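Aromatic amino acid aminotransferase I (Candida albicans WO-1, PDB 6HNU) probably catalyses the pyridoxal 5'-phosphate-dependent transfer of the amino group of aromatic L-amino acids to 2-oxoglutarate, giving aromatic oxo-acids and L-glutamate. Local coordinates at residues F53-V58 with S333-A338; L99-Q104 with L111-Q116. All coordinates share one frame; numbering follows the deposited sequence.

Overall arrangement
Both contacts lie in the dimer-facing part of this aminotransferase, their centres about 10 Å apart, and both touch the second subunit. Interaction 1 is buried and wholly apolar: an aromatic pair joins the loop leading into strand 57-62 to the first turn of the long helix 334-377. Interaction 2 is a surface contact, in which a two-nitrogen salt bridge ties the short helix 99-102 to the start of helix 112-126. The elements meet each other as well. Leu103 CD1 packs 3.7 Å from Phe55 CD2, and Glu337 OE2 lies 2.9 Å from Leu111 N, a probable hydrogen bond at the N-cap position of helix 112-126.

Interaction 1 (F53-V58 with S333-A338); sequences FPFEKV and SGFSEA
Phe335 drives the edge of its ring into the face of Phe55 in a T-shaped stack, the planes turned 77° apart and the centroids separated by 4.9 Å. A single atom does the touching: Phe335 CZ stands over the centre of the Phe55 ring, 3.5 Å above its plane, and is almost equally far from all six ring carbons, the nearest being Phe55 CE1 at 3.7 Å. Each CG lies anti to its own carbonyl carbon (chi1 -54° in Phe55, -69° in Phe335), which, with both CB atoms directed at the other segment, brings the rings together. The contact joins the loop leading into strand 57-62 to the first turn of helix 334-377; the strand pairs antiparallel with strand 81-86 and, across the interface, with a strand of the second subunit. Ser333 is the N-cap of the helix, its OG taking the Ser336 N-H in a nearly straight bond of 3.1 Å, and also hydrogen-bonding Ser336 OG of the second subunit. Leu103 touches both rings. On the strand side the contact is looser. Val58 points toward the helix, but Val58 CG1 comes only within 4.5 Å of Phe335 CD1, and the side chain also packs on Leu99 and Val85. Lys57 turns away to the partly exposed side, where NZ forms a salt bridge with Glu84.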
# COMPACT_ATOMS: atom_id res chain seq x y z
N PHE B 53 -2.54 4.10 -21.90
CA PHE B 53 -3.05 4.66 -20.61
C PHE B 53 -4.24 5.55 -20.95
O PHE B 53 -4.05 6.55 -21.65
CB PHE B 53 -2.02 5.47 -19.81
CG PHE B 53 -0.76 4.73 -19.38
CD1 PHE B 53 -0.64 3.36 -19.50
CD2 PHE B 53 0.28 5.44 -18.79
CE1 PHE B 53 0.52 2.71 -19.10
CE2 PHE B 53 1.44 4.80 -18.40
CZ PHE B 53 1.54 3.44 -18.51
N PRO B 54 -5.49 5.20 -20.53
CA PRO B 54 -6.68 5.93 -20.97
C PRO B 54 -6.94 7.23 -20.20
O PRO B 54 -8.05 7.48 -19.80
CB PRO B 54 -7.79 4.88 -20.74
CG PRO B 54 -7.33 4.17 -19.47
CD PRO B 54 -5.82 4.05 -19.67
N PHE B 55 -5.88 8.00 -19.95
CA PHE B 55 -5.90 9.27 -19.18
C PHE B 55 -5.05 10.30 -19.90
O PHE B 55 -3.83 10.23 -19.82
CB PHE B 55 -5.43 9.08 -17.74
CG PHE B 55 -6.16 7.99 -16.99
CD1 PHE B 55 -7.39 8.24 -16.41
CD2 PHE B 55 -5.61 6.74 -16.86
CE1 PHE B 55 -8.04 7.26 -15.67
CE2 PHE B 55 -6.28 5.75 -16.16
CZ PHE B 55 -7.48 6.01 -15.56
N GLU B 56 -5.72 11.24 -20.58
CA GLU B 56 -5.04 12.29 -21.39
C GLU B 56 -4.60 13.39 -20.44
O GLU B 56 -3.56 14.03 -20.67
CB GLU B 56 -5.95 12.83 -22.50
CG GLU B 56 -5.37 14.04 -23.21
CD GLU B 56 -4.03 13.80 -23.85
OE1 GLU B 56 -3.73 12.61 -24.15
OE2 GLU B 56 -3.26 14.78 -24.04
N LYS B 57 -5.38 13.60 -19.39
CA LYS B 57 -5.04 14.53 -18.32
C LYS B 57 -5.95 14.29 -17.12
O LYS B 57 -7.03 13.66 -17.28
CB LYS B 57 -5.14 15.99 -18.78
CG LYS B 57 -6.50 16.63 -18.72
CD LYS B 57 -6.46 18.11 -19.12
CE LYS B 57 -7.84 18.72 -19.17
NZ LYS B 57 -7.84 20.08 -19.76
N VAL B 58 -5.47 14.75 -15.98
CA VAL B 58 -6.26 14.87 -14.72
C VAL B 58 -6.17 16.33 -14.27
O VAL B 58 -5.10 17.01 -14.53
CB VAL B 58 -5.78 13.90 -13.63
CG1 VAL B 58 -4.36 14.16 -13.19
CG2 VAL B 58 -6.71 13.96 -12.44
N SER B 333 -0.16 5.57 -5.29
CA SER B 333 -0.95 5.98 -6.46
C SER B 333 -0.24 7.11 -7.21
O SER B 333 0.11 8.18 -6.58
CB SER B 333 -2.32 6.45 -6.07
OG SER B 333 -2.96 7.10 -7.17
N GLY B 334 -0.11 6.93 -8.52
CA GLY B 334 0.48 7.94 -9.41
C GLY B 334 -0.44 9.15 -9.44
O GLY B 334 0.03 10.28 -9.60
N PHE B 335 -1.75 8.92 -9.34
CA PHE B 335 -2.72 10.03 -9.27
C PHE B 335 -2.47 10.80 -7.99
O PHE B 335 -2.41 12.02 -8.05
CB PHE B 335 -4.17 9.56 -9.38
CG PHE B 335 -4.56 9.01 -10.73
CD1 PHE B 335 -4.60 9.85 -11.84
CD2 PHE B 335 -4.94 7.69 -10.89
CE1 PHE B 335 -4.96 9.34 -13.09
CE2 PHE B 335 -5.30 7.18 -12.13
CZ PHE B 335 -5.33 8.03 -13.23
N SER B 336 -2.37 10.15 -6.81
CA SER B 336 -2.11 10.89 -5.54
C SER B 336 -0.79 11.68 -5.67
O SER B 336 -0.72 12.87 -5.28
CB SER B 336 -2.06 9.94 -4.35
OG SER B 336 -3.34 9.42 -4.09
N GLU B 337 0.26 11.05 -6.17
CA GLU B 337 1.61 11.68 -6.09
C GLU B 337 1.69 12.83 -7.11
O GLU B 337 2.32 13.87 -6.81
CB GLU B 337 2.69 10.63 -6.31
CG GLU B 337 3.96 11.00 -5.62
CD GLU B 337 5.06 9.95 -5.70
OE1 GLU B 337 4.74 8.76 -5.72
OE2 GLU B 337 6.22 10.37 -5.74
N ALA B 338 1.10 12.63 -8.29
CA ALA B 338 1.08 13.66 -9.35
C ALA B 338 0.20 14.84 -8.90
O ALA B 338 0.64 16.01 -9.08
CB ALA B 338 0.60 13.08 -10.65

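Interaction 2 (L99-Q104 with L111-Q116); sequences LARSLQ and LPEFLQ. Unlike the reference sequence in segment 111-116: Leu111 (reference Ser).
The N-terminal turn of helix 112-126 is tied to the short helix 99-102 by a salt bridge between Arg101 and Glu113. The guanidinium grips the carboxylate end-on, one nitrogen to each oxygen, but the two bonds differ. Arg101 NH1 meets the syn lone pair of Glu113 OE1 at 2.9 Å, nearly straight at 167° and close to the guanidinium plane. Arg101 NH2 reaches Glu113 OE2 at 3.0 Å along a more bent path, from above the carboxylate plane, because the two flat groups are turned 49° against each other. Arg101 sets out with CG anti to the backbone N (chi1 -177°) and bends at chi3, while Glu113 bends at chi2 to come from the opposite direction. Pro112 CD lies at the guanidinium edge, 3.9 Å from Arg101 NH1. This turn packs against helix 334-377, where Glu113 touches Asn341 and its carbonyl accepts from Arg345. The two helices flank the loop carrying Tyr105, which binds pyridoxal 5'-phosphate. Arg101 NE has a second acidic partner in Glu98, which would further restrict the guanidinium. Toward the buried side the contact becomes apolar: Leu111 CD1, just ahead of helix 112-126, approaches Ser102 CB at 4.1 Å, while Ser102 OG is bonded to Ile97 O.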
# COMPACT_ATOMS: atom_id res chain seq x y z
N LEU B 99 1.49 12.18 -16.78
CA LEU B 99 0.84 10.88 -16.47
C LEU B 99 1.54 9.73 -17.21
O LEU B 99 1.45 8.60 -16.72
CB LEU B 99 -0.64 10.91 -16.84
CG LEU B 99 -1.47 12.02 -16.21
CD1 LEU B 99 -2.92 11.89 -16.68
CD2 LEU B 99 -1.37 11.97 -14.69
N ALA B 100 2.16 9.97 -18.37
CA ALA B 100 2.91 8.93 -19.10
C ALA B 100 4.00 8.35 -18.16
O ALA B 100 4.35 7.18 -18.32
CB ALA B 100 3.49 9.51 -20.38
N ARG B 101 4.50 9.15 -17.22
CA ARG B 101 5.53 8.79 -16.21
C ARG B 101 4.88 8.51 -14.83
O ARG B 101 5.19 7.43 -14.24
CB ARG B 101 6.59 9.89 -16.16
CG ARG B 101 7.75 9.64 -15.21
CD ARG B 101 9.00 10.48 -15.54
NE ARG B 101 8.62 11.89 -15.55
CZ ARG B 101 8.77 12.73 -14.53
NH1 ARG B 101 9.39 12.33 -13.42
NH2 ARG B 101 8.32 13.97 -14.63
N SER B 102 3.97 9.35 -14.30
CA SER B 102 3.39 9.10 -12.95
C SER B 102 2.49 7.85 -12.94
O SER B 102 2.33 7.25 -11.87
CB SER B 102 2.67 10.35 -12.40
OG SER B 102 1.85 10.96 -13.39
N LEU B 103 1.90 7.46 -14.07
CA LEU B 103 1.01 6.25 -14.18
C LEU B 103 1.80 5.03 -14.71
O LEU B 103 1.22 3.93 -14.83
CB LEU B 103 -0.19 6.58 -15.09
CG LEU B 103 -1.16 7.61 -14.54
CD1 LEU B 103 -2.38 7.69 -15.45
CD2 LEU B 103 -1.59 7.26 -13.11
N GLN B 104 3.10 5.20 -14.98
CA GLN B 104 4.03 4.09 -15.32
C GLN B 104 4.62 3.52 -14.02
O GLN B 104 4.76 4.27 -13.06
CB GLN B 104 5.14 4.61 -16.24
CG GLN B 104 6.10 3.53 -16.75
CD GLN B 104 5.38 2.37 -17.41
OE1 GLN B 104 4.91 1.45 -16.75
NE2 GLN B 104 5.29 2.40 -18.74
N LEU B 111 8.75 9.55 -6.90
CA LEU B 111 8.96 10.36 -8.13
C LEU B 111 9.80 11.59 -7.80
O LEU B 111 9.56 12.22 -6.77
CB LEU B 111 7.60 10.71 -8.71
CG LEU B 111 6.82 9.52 -9.26
CD1 LEU B 111 5.32 9.83 -9.29
CD2 LEU B 111 7.35 9.10 -10.62
N PRO B 112 10.78 12.00 -8.65
CA PRO B 112 11.77 13.02 -8.28
C PRO B 112 11.21 14.40 -7.89
O PRO B 112 11.72 14.99 -6.91
CB PRO B 112 12.70 13.18 -9.52
CG PRO B 112 12.28 12.12 -10.51
CD PRO B 112 11.03 11.44 -9.98
N GLU B 113 10.22 14.89 -8.63
CA GLU B 113 9.60 16.22 -8.40
C GLU B 113 8.95 16.23 -7.01
O GLU B 113 9.06 17.25 -6.27
CB GLU B 113 8.56 16.53 -9.48
CG GLU B 113 9.17 16.72 -10.86
CD GLU B 113 9.49 15.49 -11.69
OE1 GLU B 113 9.27 14.31 -11.24
OE2 GLU B 113 9.95 15.70 -12.81
N PHE B 114 8.29 15.15 -6.64
CA PHE B 114 7.59 15.08 -5.32
C PHE B 114 8.63 15.00 -4.20
O PHE B 114 8.54 15.79 -3.23
CB PHE B 114 6.63 13.89 -5.30
CG PHE B 114 5.98 13.73 -3.96
CD1 PHE B 114 5.03 14.65 -3.52
CD2 PHE B 114 6.39 12.74 -3.10
CE1 PHE B 114 4.46 14.53 -2.26
CE2 PHE B 114 5.82 12.61 -1.85
CZ PHE B 114 4.85 13.50 -1.44
N LEU B 115 9.60 14.08 -4.32
CA LEU B 115 10.69 13.90 -3.32
C LEU B 115 11.42 15.23 -3.13
O LEU B 115 11.68 15.59 -1.96
CB LEU B 115 11.69 12.84 -3.80
CG LEU B 115 11.24 11.37 -3.70
CD1 LEU B 115 12.34 10.42 -4.18
CD2 LEU B 115 10.84 11.03 -2.27
N GLN B 116 11.70 15.99 -4.20
CA GLN B 116 12.42 17.28 -4.07
C GLN B 116 11.62 18.23 -3.17
O GLN B 116 12.21 18.86 -2.26
CB GLN B 116 12.65 17.93 -5.43
CG GLN B 116 13.35 19.28 -5.31
CD GLN B 116 13.55 19.92 -6.66
OE1 GLN B 116 12.59 20.23 -7.36
NE2 GLN B 116 14.80 20.12 -7.04